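Side-chain contacts in cell death abnormality protein 2 (Caenorhabditis elegans, PDB 3QWX), which acts as a Crk-family SH2-SH3 signalling adaptor required for cell-corpse engulfment and cell migration, with a role in migration of the gonadal distal tip cells: residues Lys26-Pro31 with Ala111-Pro116; Phe38-Ser43 with Gly47-Thr52; Ala80-Ala85 with Pro93-His98; Thr133-Glu138 with Trp154-Ala159; Leu143-Lys148 with Gly164-Asn169. All coordinates share one frame; numbering follows the deposited sequence.

Interaction 1 (Lys26-Pro31 with Ala111-Pro116); sequences KLLGEP and AAYKKP
The Tyr113 ring meets helix 21-29 through Leu27 and Leu28, both of which approach it obliquely. Leu28 touches the root of the ring, its CD2 4.0 Å from CD1 of Tyr113, the two side chains sliding past each other in opposite directions. The Leu27 and Tyr113 side chains cross at about a right angle, meeting at the hydroxyl end of the ring, with Leu27 CB 4.1 Å from CZ of Tyr113 and Leu27 CD2 4.0 Å from the hydroxyl OH. With CG opposite its own backbone N (chi1 180°), Tyr113 holds its ring out toward the helix just beyond strand 111-112. On the same sheet, Thr37 and Leu39 of strand 37-42 also pack against Leu28 and Tyr113, so helix 21-29 packs on the sheet next to strands 37-42 and 111-112 of the SH2 domain. A water finishes the hydroxyl end: it accepts from Tyr113 OH at 3.2 Å and donates to Leu27 O at 2.6 Å and to Glu30 OE1 at 2.6 Å. Glu30 OE1 also binds Gln32. The chemistry is therefore apolar along the ring and polar at its hydroxyl, where one water links the phenol to a carbonyl and a carboxylate near the end of the helix.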
# COMPACT_ATOMS: atom_id res chain seq x y z
N LYS A 26 4.57 9.40 9.93
CA LYS A 26 3.52 10.02 10.73
C LYS A 26 2.33 9.08 10.89
O LYS A 26 1.87 8.84 12.00
CB LYS A 26 3.08 11.34 10.10
CG LYS A 26 2.00 12.07 10.89
CD LYS A 26 1.23 13.04 9.99
CE LYS A 26 0.03 13.64 10.71
NZ LYS A 26 -0.56 14.80 9.97
N LEU A 27 1.81 8.55 9.78
CA LEU A 27 0.63 7.67 9.85
C LEU A 27 0.89 6.42 10.70
O LEU A 27 0.09 6.07 11.57
CB LEU A 27 0.16 7.28 8.44
CG LEU A 27 -0.35 8.43 7.57
CD1 LEU A 27 -0.81 7.92 6.20
CD2 LEU A 27 -1.48 9.20 8.27
N LEU A 28 2.01 5.74 10.45
CA LEU A 28 2.32 4.51 11.17
C LEU A 28 2.78 4.77 12.60
O LEU A 28 2.74 3.86 13.44
CB LEU A 28 3.32 3.65 10.38
CG LEU A 28 2.69 2.86 9.22
CD1 LEU A 28 3.75 2.23 8.35
CD2 LEU A 28 1.74 1.77 9.73
N GLY A 29 3.17 6.01 12.89
CA GLY A 29 3.59 6.39 14.22
C GLY A 29 2.46 6.83 15.16
O GLY A 29 2.69 7.05 16.35
N GLU A 30 1.25 6.96 14.62
CA GLU A 30 0.10 7.39 15.42
C GLU A 30 -0.16 6.40 16.57
O GLU A 30 0.08 5.20 16.43
CB GLU A 30 -1.13 7.63 14.53
CG GLU A 30 -0.94 8.83 13.59
CD GLU A 30 -2.18 9.20 12.80
OE1 GLU A 30 -3.07 8.35 12.61
OE2 GLU A 30 -2.25 10.36 12.35
N PRO A 31 -0.63 6.91 17.72
CA PRO A 31 -0.70 6.10 18.96
C PRO A 31 -1.57 4.86 18.84
O PRO A 31 -1.26 3.85 19.48
CB PRO A 31 -1.31 7.07 19.98
CG PRO A 31 -0.98 8.43 19.46
CD PRO A 31 -0.99 8.31 17.96
N ALA A 111 -0.22 -6.84 9.84
CA ALA A 111 -1.40 -6.30 9.16
C ALA A 111 -1.08 -5.11 8.27
O ALA A 111 -0.33 -4.22 8.65
CB ALA A 111 -2.46 -5.92 10.18
N ALA A 112 -1.65 -5.10 7.08
CA ALA A 112 -1.52 -3.98 6.16
C ALA A 112 -2.24 -2.74 6.74
O ALA A 112 -3.38 -2.84 7.23
CB ALA A 112 -2.11 -4.34 4.81
N TYR A 113 -1.57 -1.60 6.69
CA TYR A 113 -2.18 -0.31 7.04
C TYR A 113 -3.38 -0.03 6.14
O TYR A 113 -3.34 -0.30 4.94
CB TYR A 113 -1.16 0.84 6.90
CG TYR A 113 -1.77 2.17 7.25
CD1 TYR A 113 -1.98 2.52 8.58
CD2 TYR A 113 -2.16 3.07 6.27
CE1 TYR A 113 -2.56 3.73 8.92
CE2 TYR A 113 -2.75 4.28 6.60
CZ TYR A 113 -2.94 4.61 7.93
OH TYR A 113 -3.51 5.81 8.29
N LYS A 114 -4.44 0.52 6.72
CA LYS A 114 -5.63 0.92 5.96
C LYS A 114 -6.09 2.28 6.45
O LYS A 114 -6.26 2.50 7.66
CB LYS A 114 -6.78 -0.10 6.13
CG LYS A 114 -6.47 -1.51 5.62
CD LYS A 114 -7.73 -2.38 5.59
CE LYS A 114 -8.71 -1.93 4.49
NZ LYS A 114 -10.04 -2.62 4.53
N LYS A 115 -6.32 3.20 5.52
CA LYS A 115 -6.88 4.50 5.86
C LYS A 115 -8.34 4.33 6.29
O LYS A 115 -9.04 3.47 5.76
CB LYS A 115 -6.80 5.45 4.67
CG LYS A 115 -5.39 5.68 4.16
CD LYS A 115 -5.39 6.67 3.01
CE LYS A 115 -4.00 6.84 2.41
NZ LYS A 115 -3.95 7.95 1.42
N PRO A 116 -8.79 5.17 7.24
CA PRO A 116 -10.17 5.17 7.73
C PRO A 116 -11.15 5.63 6.64
O PRO A 116 -10.78 6.37 5.74
CB PRO A 116 -10.15 6.20 8.87
CG PRO A 116 -8.70 6.44 9.17
CD PRO A 116 -7.95 6.17 7.93
O HOH W 1 -2.46 6.14 11.33

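Interaction 2 (Phe38-Ser43 with Gly47-Thr52); sequences FLMRDS and GEYSLT. With SO4 (sulfate ion), chain B.
Arg41 lies against Ser50 and Thr52 on an antiparallel hairpin of the SH2 central sheet, while it and Ser43 hold a sulfate ion. Arg41 sends NH1 to sulfate O1 (2.9 Å) and NH2 to O3 (3.1 Å), both bonds almost straight, at 174° and 177°; Ser43 OG adds a bond to O4 at 2.7 Å. The sulfate, probably from the crystallisation liquor, probably marks the phosphotyrosine phosphate site, as in other SH2 domains, where an arginine of this strand binds it. Arg21 NH1 and Ser44 N also bond to it.

A second shell fixes the guanidinium. Thr52 OG1 lies at its edge near the plane and takes the NE hydrogen at 2.9 Å, while Ser50 CB rests 3.3 Å above the plane, over the centre of one face. The Arg41 CG is tucked between backbone N and carbonyl carbon (chi1 59°), and the chain then runs extended to NE, which carries the group across the neighbouring strand.

Behind this lies the ladder: Leu39 with Thr52 and Arg41 with Ser50 are hydrogen-bonded pairs, and Met40 with Leu51 and Asp42 with Tyr49 are non-hydrogen-bonded ones. The other face of the sheet, bearing Met40 and Leu51, is apolar and is packed by Ile92 of helix 92-98. Asp42 runs beside Tyr49, its carboxylate turned only slightly from the ring plane, and binds Tyr15 OH through OD1. Met40, bent at its end, brings its methyl CE to 3.8 Å from Tyr49 CB.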
# COMPACT_ATOMS: atom_id res chain seq x y z
N PHE A 38 1.95 -2.28 8.66
CA PHE A 38 2.93 -1.90 7.64
C PHE A 38 2.27 -1.42 6.35
O PHE A 38 1.09 -1.66 6.10
CB PHE A 38 3.84 -3.11 7.32
CG PHE A 38 3.13 -4.20 6.57
CD1 PHE A 38 2.38 -5.14 7.25
CD2 PHE A 38 3.19 -4.26 5.19
CE1 PHE A 38 1.71 -6.14 6.57
CE2 PHE A 38 2.51 -5.26 4.50
CZ PHE A 38 1.77 -6.20 5.19
N LEU A 39 3.06 -0.73 5.53
CA LEU A 39 2.63 -0.42 4.18
C LEU A 39 3.82 -0.40 3.26
O LEU A 39 4.97 -0.33 3.71
CB LEU A 39 1.89 0.92 4.14
CG LEU A 39 2.60 2.17 4.66
CD1 LEU A 39 3.59 2.73 3.64
CD2 LEU A 39 1.54 3.22 5.00
N MET A 40 3.54 -0.45 1.96
CA MET A 40 4.57 -0.24 0.97
C MET A 40 4.31 1.07 0.23
O MET A 40 3.19 1.55 0.19
CB MET A 40 4.63 -1.40 -0.02
CG MET A 40 5.43 -2.59 0.53
SD MET A 40 5.44 -3.91 -0.66
CE MET A 40 6.42 -3.20 -1.98
N ARG A 41 5.37 1.63 -0.32
CA ARG A 41 5.31 2.93 -0.99
C ARG A 41 6.53 3.04 -1.88
O ARG A 41 7.38 2.16 -1.89
CB ARG A 41 5.32 4.06 0.04
CG ARG A 41 6.55 4.06 0.91
CD ARG A 41 6.54 5.16 1.96
NE ARG A 41 7.69 5.00 2.85
CZ ARG A 41 8.93 5.38 2.54
NH1 ARG A 41 9.16 5.95 1.37
NH2 ARG A 41 9.93 5.18 3.38
N ASP A 42 6.63 4.15 -2.61
CA ASP A 42 7.84 4.40 -3.39
C ASP A 42 9.00 4.88 -2.53
O ASP A 42 8.83 5.66 -1.59
CB ASP A 42 7.53 5.39 -4.52
CG ASP A 42 6.49 4.85 -5.47
OD1 ASP A 42 6.66 3.70 -5.91
OD2 ASP A 42 5.50 5.55 -5.75
N SER A 43 10.20 4.41 -2.85
CA SER A 43 11.41 4.95 -2.24
C SER A 43 11.81 6.29 -2.88
O SER A 43 11.37 6.62 -3.97
CB SER A 43 12.56 3.94 -2.40
OG SER A 43 13.78 4.47 -1.94
N GLY A 47 12.99 3.48 -8.95
CA GLY A 47 12.72 2.07 -9.15
C GLY A 47 12.84 1.18 -7.93
O GLY A 47 12.89 -0.05 -8.06
N GLU A 48 12.92 1.77 -6.74
CA GLU A 48 12.90 0.98 -5.52
C GLU A 48 11.58 1.16 -4.77
O GLU A 48 10.84 2.13 -5.00
CB GLU A 48 14.08 1.32 -4.61
CG GLU A 48 15.46 1.35 -5.29
CD GLU A 48 15.93 -0.01 -5.82
OE1 GLU A 48 15.08 -0.82 -6.26
OE2 GLU A 48 17.15 -0.24 -5.80
N TYR A 49 11.27 0.21 -3.90
CA TYR A 49 10.13 0.34 -3.00
C TYR A 49 10.65 0.50 -1.59
O TYR A 49 11.78 0.14 -1.29
CB TYR A 49 9.20 -0.87 -3.08
CG TYR A 49 8.45 -1.00 -4.38
CD1 TYR A 49 7.55 -0.02 -4.79
CD2 TYR A 49 8.61 -2.12 -5.19
CE1 TYR A 49 6.85 -0.15 -5.97
CE2 TYR A 49 7.92 -2.25 -6.38
CZ TYR A 49 7.04 -1.26 -6.77
OH TYR A 49 6.35 -1.40 -7.95
N SER A 50 9.80 1.03 -0.73
CA SER A 50 10.10 1.13 0.68
C SER A 50 8.99 0.43 1.44
O SER A 50 7.82 0.60 1.12
CB SER A 50 10.18 2.59 1.13
OG SER A 50 11.44 3.14 0.83
N LEU A 51 9.39 -0.35 2.44
CA LEU A 51 8.48 -0.97 3.37
C LEU A 51 8.58 -0.17 4.66
O LEU A 51 9.67 -0.06 5.23
CB LEU A 51 8.90 -2.42 3.61
CG LEU A 51 8.15 -3.27 4.63
CD1 LEU A 51 6.70 -3.53 4.19
CD2 LEU A 51 8.89 -4.58 4.84
N THR A 52 7.46 0.37 5.13
CA THR A 52 7.40 1.12 6.39
C THR A 52 6.54 0.37 7.42
O THR A 52 5.41 -0.02 7.12
CB THR A 52 6.84 2.58 6.17
OG1 THR A 52 7.62 3.25 5.18
CG2 THR A 52 6.89 3.39 7.47
S SO4 B . 13.04 6.64 1.30
O1 SO4 B . 11.80 6.96 0.60
O2 SO4 B . 13.77 7.87 1.55
O3 SO4 B . 12.77 5.99 2.58
O4 SO4 B . 13.82 5.72 0.48

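Interaction 3 (Ala80-Ala85 with Pro93-His98); sequences AGVKIA and PALLNH
Leu95 reaches from helix 92-98 to Val82 and Ile84 on strand 82-84, and the contact is entirely apolar. Its CD1 does most of the touching. That methyl lies 3.4 Å from Val82 CG1, but the chi1 of Val82 (129°) is away from the usual staggered values, so the closeness is doubtful; it lies 3.6 Å from Ile84 CG1. The second methyl of Leu95, CD2, reaches further along the isoleucine and stands 4.1 Å from Ile84 CD1, so the end of Ile84 touches both branches of the leucine fork. Both strand residues meet Leu95 at about a right angle. Leu95 gets there with CG opposite its backbone N (chi1 178°), which turns the fork toward the strand; Ile84 answers by laying CG1 on the N side of its own backbone (chi1 -79°).

No hydrogen bond passes between the two segments. Within its own segment the helix bonds Asn97 N to Pro93 O at 2.8 Å and His98 N to Ala94 O at 3.0 Å, while strand 82-84 uses its backbone toward Phe89 and Glu68.

In the SH2 fold this places the second helix against the short strand pair 82-84 and 87-89 beside strand 62-69. Val82 and Ile84 also pack on Ile67 of strand 62-69 and Leu95 on Phe89 of strand 87-89; Leu95 thus turns to these strands, and the next residue of the helix, Leu96, to Trp11, Phe14 and Leu109.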
# COMPACT_ATOMS: atom_id res chain seq x y z
N ALA A 80 13.98 -10.18 -12.18
CA ALA A 80 14.94 -9.80 -11.16
C ALA A 80 14.40 -10.13 -9.77
O ALA A 80 13.21 -9.96 -9.48
CB ALA A 80 15.30 -8.32 -11.26
N GLY A 81 15.29 -10.59 -8.91
CA GLY A 81 14.94 -10.85 -7.53
C GLY A 81 14.92 -9.54 -6.78
O GLY A 81 15.03 -8.46 -7.35
N VAL A 82 14.81 -9.64 -5.47
CA VAL A 82 14.59 -8.48 -4.63
C VAL A 82 15.37 -8.68 -3.33
O VAL A 82 15.60 -9.82 -2.90
CB VAL A 82 13.08 -8.34 -4.40
CG1 VAL A 82 12.76 -8.20 -2.93
CG2 VAL A 82 12.49 -7.21 -5.26
N LYS A 83 15.79 -7.58 -2.71
CA LYS A 83 16.61 -7.66 -1.51
C LYS A 83 16.21 -6.64 -0.44
O LYS A 83 15.88 -5.50 -0.76
CB LYS A 83 18.09 -7.46 -1.88
CG LYS A 83 19.06 -7.86 -0.79
CD LYS A 83 20.52 -7.78 -1.26
CE LYS A 83 20.91 -6.37 -1.66
NZ LYS A 83 22.35 -6.30 -2.05
N ILE A 84 16.18 -7.07 0.83
CA ILE A 84 16.20 -6.10 1.93
C ILE A 84 17.48 -6.27 2.72
O ILE A 84 17.72 -7.33 3.31
CB ILE A 84 15.04 -6.26 2.93
CG1 ILE A 84 13.75 -5.65 2.39
CG2 ILE A 84 15.37 -5.49 4.21
CD1 ILE A 84 12.71 -5.43 3.48
N ALA A 85 18.28 -5.21 2.76
CA ALA A 85 19.61 -5.28 3.36
C ALA A 85 20.42 -6.33 2.62
O ALA A 85 20.72 -6.19 1.43
CB ALA A 85 19.52 -5.63 4.85
N PRO A 93 6.34 -10.95 -2.99
CA PRO A 93 5.49 -11.73 -2.08
C PRO A 93 6.30 -12.66 -1.18
O PRO A 93 5.97 -12.83 0.01
CB PRO A 93 4.57 -12.50 -3.03
CG PRO A 93 4.50 -11.58 -4.27
CD PRO A 93 5.92 -11.09 -4.40
N ALA A 94 7.36 -13.25 -1.72
CA ALA A 94 8.22 -14.13 -0.95
C ALA A 94 8.86 -13.35 0.20
O ALA A 94 8.93 -13.84 1.33
CB ALA A 94 9.29 -14.75 -1.84
N LEU A 95 9.30 -12.12 -0.08
CA LEU A 95 9.88 -11.25 0.93
C LEU A 95 8.88 -10.95 2.03
O LEU A 95 9.20 -11.05 3.21
CB LEU A 95 10.37 -9.93 0.29
CG LEU A 95 10.99 -8.82 1.16
CD1 LEU A 95 11.87 -7.90 0.33
CD2 LEU A 95 9.93 -8.02 1.92
N LEU A 96 7.66 -10.57 1.64
CA LEU A 96 6.62 -10.20 2.60
C LEU A 96 6.18 -11.39 3.44
O LEU A 96 6.01 -11.27 4.64
CB LEU A 96 5.39 -9.62 1.88
CG LEU A 96 5.58 -8.29 1.13
CD1 LEU A 96 4.31 -7.93 0.40
CD2 LEU A 96 5.99 -7.17 2.07
N ASN A 97 5.97 -12.53 2.79
CA ASN A 97 5.66 -13.76 3.53
C ASN A 97 6.73 -14.07 4.57
O ASN A 97 6.42 -14.45 5.71
CB ASN A 97 5.56 -14.95 2.58
CG ASN A 97 5.29 -16.25 3.32
OD1 ASN A 97 4.17 -16.48 3.79
ND2 ASN A 97 6.31 -17.10 3.42
N HIS A 98 7.99 -13.93 4.17
CA HIS A 98 9.10 -14.28 5.04
C HIS A 98 9.02 -13.51 6.36
O HIS A 98 9.31 -14.04 7.43
CB HIS A 98 10.43 -14.00 4.33
CG HIS A 98 11.64 -14.27 5.17
ND1 HIS A 98 12.22 -15.52 5.26
CD2 HIS A 98 12.38 -13.45 5.95
CE1 HIS A 98 13.27 -15.45 6.07
NE2 HIS A 98 13.39 -14.21 6.50

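Interaction 4 (Thr133-Glu138 with Trp154-Ala159); sequences TDLPFE and WEARNA
Leu135 reaches across to Ala156 and Asn158 of 154-159 from segment 133-138, part of the RT loop of the first SH3 domain. From the loop backbone, its CB points toward the strand; CG lies opposite the backbone N (chi1 176°), which carries the branch point on in that direction. There the two methyls part. CD2 settles on Ala156, 3.9 Å from CB and 3.6 Å from the carbonyl O, and comes within 4.0 Å of Arg157 N, so it lies against the strand's backbone as much as its side chain. CD1 turns to Asn158 and stops 3.7 Å from ND2, the two side chains crossing at a slant.

That amide is held from several directions. Its OD1 accepts from Thr162 N, and a water accepts from Asn158 ND2 at 3.0 Å while donating to Pro136 O at 2.8 Å, a bridge back to the loop. Leu135 also makes a backbone hydrogen bond with Leu165 of strand 163-167.

So Leu135 meets an alanine and an amide: its methyls pack on both, while the water ties the asparagine to the residue beside the leucine, and the Thr162 bond together with that water would probably restrain the amide.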
# COMPACT_ATOMS: atom_id res chain seq x y z
N THR A 133 -3.78 6.75 -12.19
CA THR A 133 -3.96 7.10 -10.79
C THR A 133 -5.43 6.96 -10.39
O THR A 133 -5.78 7.08 -9.22
CB THR A 133 -3.51 8.55 -10.54
OG1 THR A 133 -4.30 9.44 -11.35
CG2 THR A 133 -2.04 8.71 -10.90
N ASP A 134 -6.29 6.72 -11.38
CA ASP A 134 -7.73 6.67 -11.17
C ASP A 134 -8.20 5.27 -10.83
O ASP A 134 -7.56 4.29 -11.18
CB ASP A 134 -8.47 7.16 -12.42
CG ASP A 134 -8.16 8.61 -12.76
OD1 ASP A 134 -7.64 9.33 -11.88
OD2 ASP A 134 -8.43 9.01 -13.91
N LEU A 135 -9.33 5.18 -10.14
CA LEU A 135 -9.92 3.89 -9.79
C LEU A 135 -11.17 3.67 -10.63
O LEU A 135 -12.20 4.30 -10.38
CB LEU A 135 -10.26 3.86 -8.30
CG LEU A 135 -10.99 2.61 -7.78
CD1 LEU A 135 -10.09 1.36 -7.91
CD2 LEU A 135 -11.47 2.79 -6.36
N PRO A 136 -11.08 2.79 -11.65
CA PRO A 136 -12.27 2.52 -12.48
C PRO A 136 -13.32 1.82 -11.64
O PRO A 136 -12.97 1.09 -10.72
CB PRO A 136 -11.74 1.55 -13.55
CG PRO A 136 -10.24 1.69 -13.51
CD PRO A 136 -9.91 2.01 -12.09
N PHE A 137 -14.59 2.06 -11.93
CA PHE A 137 -15.65 1.35 -11.24
C PHE A 137 -16.90 1.25 -12.10
O PHE A 137 -17.04 1.93 -13.13
CB PHE A 137 -15.97 1.99 -9.88
CG PHE A 137 -16.35 3.44 -9.95
CD1 PHE A 137 -15.39 4.43 -9.83
CD2 PHE A 137 -17.68 3.82 -10.10
CE1 PHE A 137 -15.73 5.77 -9.89
CE2 PHE A 137 -18.03 5.16 -10.17
CZ PHE A 137 -17.07 6.13 -10.06
N GLU A 138 -17.82 0.40 -11.65
CA GLU A 138 -19.06 0.14 -12.36
C GLU A 138 -20.19 0.99 -11.78
O GLU A 138 -20.12 1.43 -10.63
CB GLU A 138 -19.41 -1.35 -12.28
CG GLU A 138 -18.43 -2.28 -13.02
CD GLU A 138 -18.73 -3.75 -12.78
OE1 GLU A 138 -19.91 -4.12 -12.82
OE2 GLU A 138 -17.78 -4.53 -12.53
N TRP A 154 -11.90 12.47 -5.48
CA TRP A 154 -11.76 11.89 -4.15
C TRP A 154 -11.01 10.57 -4.22
O TRP A 154 -11.15 9.81 -5.18
CB TRP A 154 -13.13 11.63 -3.52
CG TRP A 154 -13.98 12.83 -3.29
CD1 TRP A 154 -13.59 14.14 -3.33
CD2 TRP A 154 -15.38 12.84 -2.98
NE1 TRP A 154 -14.66 14.96 -3.07
CE2 TRP A 154 -15.77 14.19 -2.85
CE3 TRP A 154 -16.34 11.84 -2.81
CZ2 TRP A 154 -17.08 14.56 -2.55
CZ3 TRP A 154 -17.64 12.21 -2.52
CH2 TRP A 154 -18.00 13.56 -2.39
N GLU A 155 -10.21 10.28 -3.19
CA GLU A 155 -9.56 8.98 -3.09
C GLU A 155 -10.57 7.93 -2.61
O GLU A 155 -11.21 8.11 -1.57
CB GLU A 155 -8.36 9.05 -2.13
CG GLU A 155 -7.56 7.74 -2.04
CD GLU A 155 -6.47 7.76 -0.97
OE1 GLU A 155 -6.48 8.65 -0.10
OE2 GLU A 155 -5.60 6.87 -1.00
N ALA A 156 -10.71 6.85 -3.38
CA ALA A 156 -11.67 5.78 -3.09
C ALA A 156 -10.97 4.41 -3.01
O ALA A 156 -9.84 4.24 -3.47
CB ALA A 156 -12.74 5.75 -4.15
N ARG A 157 -11.66 3.43 -2.42
CA ARG A 157 -11.14 2.08 -2.28
C ARG A 157 -12.25 1.12 -2.66
O ARG A 157 -13.38 1.26 -2.20
CB ARG A 157 -10.70 1.82 -0.83
CG ARG A 157 -10.04 0.47 -0.62
CD ARG A 157 -9.40 0.38 0.76
NE ARG A 157 -10.37 0.55 1.83
CZ ARG A 157 -10.13 1.16 2.98
NH1 ARG A 157 -8.94 1.69 3.25
NH2 ARG A 157 -11.10 1.25 3.88
N ASN A 158 -11.94 0.14 -3.50
CA ASN A 158 -12.97 -0.82 -3.86
C ASN A 158 -12.97 -2.06 -2.95
O ASN A 158 -12.15 -2.16 -2.02
CB ASN A 158 -12.91 -1.18 -5.35
CG ASN A 158 -11.67 -1.98 -5.72
OD1 ASN A 158 -10.99 -2.56 -4.87
ND2 ASN A 158 -11.38 -2.04 -7.01
N ALA A 159 -13.89 -2.99 -3.20
CA ALA A 159 -14.02 -4.20 -2.37
C ALA A 159 -12.75 -5.03 -2.35
O ALA A 159 -12.47 -5.74 -1.38
CB ALA A 159 -15.19 -5.05 -2.85
O HOH W 2 -13.52 -0.62 -8.51

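Interaction 5 (Leu143-Lys148 with Gly164-Asn169); sequences LEILSK and GLVPAN
Val166 faces Leu143 and Ile145 and divides its methyls between them: CG1 approaches Leu143 CD1 at 4.5 Å, and CG2 approaches Ile145 CD1 at 4.3 Å. These are loose van der Waals contacts. The strand carrying Val166 does not pair with strand 142-147; strand 153-157 runs between them, and the nearest alpha carbons, those of Ile145 and Val166, are 9.1 Å apart. Only the side chains can span that gap.

Leu143 and Val166 both start toward the other segment from the backbone. Ile145 instead sets off to one side and turns back at its end: chi1 -58° puts CG1 beside the backbone N, and a second bend at chi2 -60° swings CD1 round to the valine. Leu143, by contrast, carries on nearly straight past CG (chi2 169°), which brings CD1 rather than CD2 to Val166.

The setting is the small curled antiparallel barrel of an SH3 domain, in which residues two apart on a strand face the same interior. Leu143 and Ile145 are such a pair, and Val121 of strand 119-123 packs on both of them. Phe137 lies against Leu143 and Val166 alike, and Ala156 of the middle strand also touches Val166, so the three apolar residues of this contact belong to one core.

Just past Ile145 the strand is irregular: Leu146 and Ser147 both face Glu155, a classic beta bulge. Beyond the bulge, the ammonium of Lys148 makes a cation-pi contact with Trp154.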
# COMPACT_ATOMS: atom_id res chain seq x y z
N LEU A 143 -18.21 1.85 -2.97
CA LEU A 143 -16.83 2.27 -2.74
C LEU A 143 -16.73 2.95 -1.40
O LEU A 143 -17.72 3.40 -0.82
CB LEU A 143 -16.37 3.24 -3.83
CG LEU A 143 -16.47 2.78 -5.29
CD1 LEU A 143 -16.24 3.95 -6.20
CD2 LEU A 143 -15.48 1.63 -5.60
N GLU A 144 -15.51 3.00 -0.90
CA GLU A 144 -15.23 3.66 0.36
C GLU A 144 -14.34 4.85 0.06
O GLU A 144 -13.27 4.70 -0.54
CB GLU A 144 -14.54 2.68 1.33
CG GLU A 144 -15.53 1.68 1.91
CD GLU A 144 -14.86 0.47 2.58
OE1 GLU A 144 -13.62 0.43 2.60
OE2 GLU A 144 -15.58 -0.43 3.05
N ILE A 145 -14.79 6.02 0.47
CA ILE A 145 -14.04 7.24 0.26
C ILE A 145 -13.04 7.47 1.40
O ILE A 145 -13.43 7.51 2.56
CB ILE A 145 -14.99 8.45 0.14
CG1 ILE A 145 -15.98 8.23 -1.01
CG2 ILE A 145 -14.21 9.75 -0.06
CD1 ILE A 145 -15.34 8.05 -2.38
N LEU A 146 -11.77 7.62 1.04
CA LEU A 146 -10.69 7.75 2.01
C LEU A 146 -10.21 9.18 2.14
O LEU A 146 -9.58 9.55 3.14
CB LEU A 146 -9.49 6.90 1.59
CG LEU A 146 -9.46 5.39 1.83
CD1 LEU A 146 -10.80 4.81 2.19
CD2 LEU A 146 -8.86 4.69 0.64
N SER A 147 -10.47 9.99 1.13
CA SER A 147 -10.01 11.36 1.17
C SER A 147 -10.80 12.22 0.21
O SER A 147 -11.00 11.84 -0.94
CB SER A 147 -8.52 11.45 0.82
OG SER A 147 -8.07 12.77 1.03
N LYS A 148 -11.24 13.37 0.69
CA LYS A 148 -11.85 14.36 -0.19
C LYS A 148 -10.84 15.42 -0.62
O LYS A 148 -10.96 16.60 -0.27
CB LYS A 148 -13.10 14.95 0.44
CG LYS A 148 -14.23 13.94 0.50
CD LYS A 148 -15.51 14.53 1.05
CE LYS A 148 -16.63 13.51 0.95
NZ LYS A 148 -17.94 14.10 1.32
N GLY A 164 -7.65 4.52 -5.55
CA GLY A 164 -7.39 5.46 -6.62
C GLY A 164 -8.40 6.59 -6.60
O GLY A 164 -9.34 6.56 -5.82
N LEU A 165 -8.23 7.55 -7.49
CA LEU A 165 -9.07 8.73 -7.53
C LEU A 165 -10.33 8.49 -8.35
O LEU A 165 -10.31 7.79 -9.36
CB LEU A 165 -8.30 9.92 -8.11
CG LEU A 165 -7.12 10.48 -7.33
CD1 LEU A 165 -6.42 11.57 -8.15
CD2 LEU A 165 -7.60 11.04 -6.03
N VAL A 166 -11.42 9.11 -7.92
CA VAL A 166 -12.71 8.99 -8.57
C VAL A 166 -13.36 10.37 -8.64
O VAL A 166 -13.12 11.22 -7.76
CB VAL A 166 -13.63 7.99 -7.82
CG1 VAL A 166 -12.99 6.61 -7.72
CG2 VAL A 166 -13.99 8.52 -6.42
N PRO A 167 -14.16 10.62 -9.68
CA PRO A 167 -14.83 11.92 -9.77
C PRO A 167 -15.96 12.02 -8.75
O PRO A 167 -16.76 11.09 -8.64
CB PRO A 167 -15.42 11.93 -11.20
CG PRO A 167 -14.80 10.79 -11.91
CD PRO A 167 -14.43 9.78 -10.86
N ALA A 168 -16.02 13.13 -8.02
CA ALA A 168 -17.05 13.31 -7.00
C ALA A 168 -18.47 13.29 -7.59
O ALA A 168 -19.42 12.85 -6.92
CB ALA A 168 -16.81 14.60 -6.23
N ASN A 169 -18.61 13.75 -8.83
CA ASN A 169 -19.92 13.76 -9.50
C ASN A 169 -20.34 12.40 -10.07
O ASN A 169 -21.37 12.28 -10.73
CB ASN A 169 -20.00 14.87 -10.56
CG ASN A 169 -19.01 14.68 -11.70
OD1 ASN A 169 -19.32 14.94 -12.87
ND2 ASN A 169 -17.81 14.25 -11.37

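In the fold
From the N terminus, interaction 1 closes the longest loop, bringing helix 21-29 to segment 111-116. Within that loop lie interaction 2, the hairpin of strands 37-42 and 49-54, and after it interaction 3, which sets helix 92-98 on strand 82-84. Interactions 1 and 2 meet where Tyr113 and Ala111 pair with Phe38, and interactions 2 and 3 where Leu51 touches Ile84. Further along the chain, in the first SH3 domain, interactions 4 and 5 cross, their segments alternating along the chain around strand 153-157. The two domains touch through residues of 111-116: Lys115 forms a salt bridge with Glu155 and packs on Leu146.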